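Local coordinates for 2S Albumin protein (PDB 6IX1) that is a seed albumin built as a four-bladed hemopexin-type beta-propeller, probably serving for storage and perhaps, as in related hemopexin-fold seed albumins, for ligand binding, at residues G98-I102 with A103-P107. Sequence-based numbering, arbitrary orientation.
Sequences GPTTI and AEMFP
OG1 of Thr-101 is gripped twice by Glu-104: it gives its proton to OE2 at 2.7 Å and accepts from Glu-104 N at 3.2 Å. The carboxylate uses its anti lone pair, on the side away from OE1, and OE2 of Glu-104 also draws a weak, long bond from Thr-101 N at 3.5 Å. This is a capping box, with Thr-101 the N-cap of helix 102-105: in Glu-104 a chi1 of -73° sets CG beside the backbone N, and the chain, extended beyond CG, carries the carboxylate back alongside Thr-101. A chi1 of 66° sets the threonine hydroxyl between its own N and carbonyl carbon, facing the helix. With a valine at Thr-101, Glu-104 N would probably lose its side-chain acceptor and the carboxylate would be freer to swing away. OG1 of Thr-100 lies 3.1 Å from OE2 of Glu-104, coming to that oxygen roughly at right angles to Thr-101 OG1.

The cap sits where the outer strand 98-101 of one propeller blade runs into helix 102-105 at the rim of the four-bladed hemopexin-type propeller. Two i to i+4 backbone bonds form the helix's single turn, Met-105 N to Thr-101 O at 2.9 Å and Phe-106 N to Ile-102 O at 2.8 Å. Met-105, bent at chi2 and chi3, lays CE against CG2 of Thr-100 at 3.9 Å, while its CG rests over one face of the Phe-106 ring, toward the rim. Phe-106, past the helix, meets the ring of Tyr-74, and Ile-102 reaches Phe-76 on strand 72-77.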
# COMPACT_ATOMS: atom_id res chain seq x y z
N GLY A 98 -17.30 -6.45 -3.81
CA GLY A 98 -16.55 -7.24 -4.78
C GLY A 98 -16.42 -8.71 -4.36
O GLY A 98 -17.25 -9.16 -3.52
N PRO A 99 -15.44 -9.47 -4.88
CA PRO A 99 -14.43 -9.00 -5.80
C PRO A 99 -15.09 -8.52 -7.11
O PRO A 99 -16.10 -9.02 -7.55
CB PRO A 99 -13.63 -10.27 -6.11
CG PRO A 99 -13.76 -11.07 -4.83
CD PRO A 99 -15.19 -10.84 -4.48
N THR A 100 -14.53 -7.49 -7.70
CA THR A 100 -14.97 -6.99 -9.03
C THR A 100 -13.79 -6.34 -9.72
O THR A 100 -12.72 -6.30 -9.16
CB THR A 100 -16.17 -6.06 -8.88
OG1 THR A 100 -16.75 -5.82 -10.15
CG2 THR A 100 -15.80 -4.75 -8.21
N THR A 101 -14.02 -5.81 -10.92
CA THR A 101 -12.92 -5.10 -11.59
C THR A 101 -12.69 -3.73 -10.95
O THR A 101 -13.62 -3.14 -10.39
CB THR A 101 -13.12 -4.97 -13.10
OG1 THR A 101 -14.25 -4.12 -13.29
CG2 THR A 101 -13.20 -6.31 -13.80
N ILE A 102 -11.51 -3.18 -11.15
CA ILE A 102 -11.21 -1.81 -10.64
C ILE A 102 -12.23 -0.83 -11.21
O ILE A 102 -12.70 0.06 -10.52
CB ILE A 102 -9.77 -1.42 -10.98
CG1 ILE A 102 -8.82 -2.31 -10.18
CG2 ILE A 102 -9.55 0.09 -10.78
CD1 ILE A 102 -7.43 -2.28 -10.73
N ALA A 103 -12.49 -0.94 -12.50
CA ALA A 103 -13.40 0.03 -13.17
C ALA A 103 -14.80 -0.11 -12.65
O ALA A 103 -15.53 0.92 -12.67
CB ALA A 103 -13.35 -0.21 -14.64
N GLU A 104 -15.24 -1.28 -12.25
CA GLU A 104 -16.56 -1.43 -11.65
C GLU A 104 -16.57 -0.93 -10.19
O GLU A 104 -17.55 -0.30 -9.77
CB GLU A 104 -17.01 -2.85 -11.75
CG GLU A 104 -17.42 -3.28 -13.14
CD GLU A 104 -17.62 -4.77 -13.12
OE1 GLU A 104 -18.76 -5.22 -12.98
OE2 GLU A 104 -16.58 -5.51 -13.27
N MET A 105 -15.49 -1.12 -9.44
CA MET A 105 -15.41 -0.66 -8.05
C MET A 105 -15.39 0.88 -8.01
O MET A 105 -15.97 1.48 -7.14
CB MET A 105 -14.20 -1.25 -7.34
CG MET A 105 -14.20 -0.99 -5.90
SD MET A 105 -15.47 -1.84 -4.96
CE MET A 105 -14.65 -3.43 -4.77
N PHE A 106 -14.60 1.45 -8.93
CA PHE A 106 -14.36 2.90 -8.98
C PHE A 106 -14.60 3.34 -10.40
O PHE A 106 -13.64 3.48 -11.19
CB PHE A 106 -12.94 3.25 -8.55
CG PHE A 106 -12.52 2.74 -7.21
CD1 PHE A 106 -12.93 3.38 -6.04
CD2 PHE A 106 -11.74 1.61 -7.11
CE1 PHE A 106 -12.58 2.84 -4.80
CE2 PHE A 106 -11.34 1.12 -5.85
CZ PHE A 106 -11.72 1.75 -4.71
N PRO A 107 -15.87 3.56 -10.78
CA PRO A 107 -16.16 3.98 -12.17
C PRO A 107 -15.37 5.18 -12.71
O PRO A 107 -15.12 5.21 -13.94
CB PRO A 107 -17.67 4.26 -12.11
CG PRO A 107 -18.18 3.22 -11.13
CD PRO A 107 -17.09 3.20 -10.06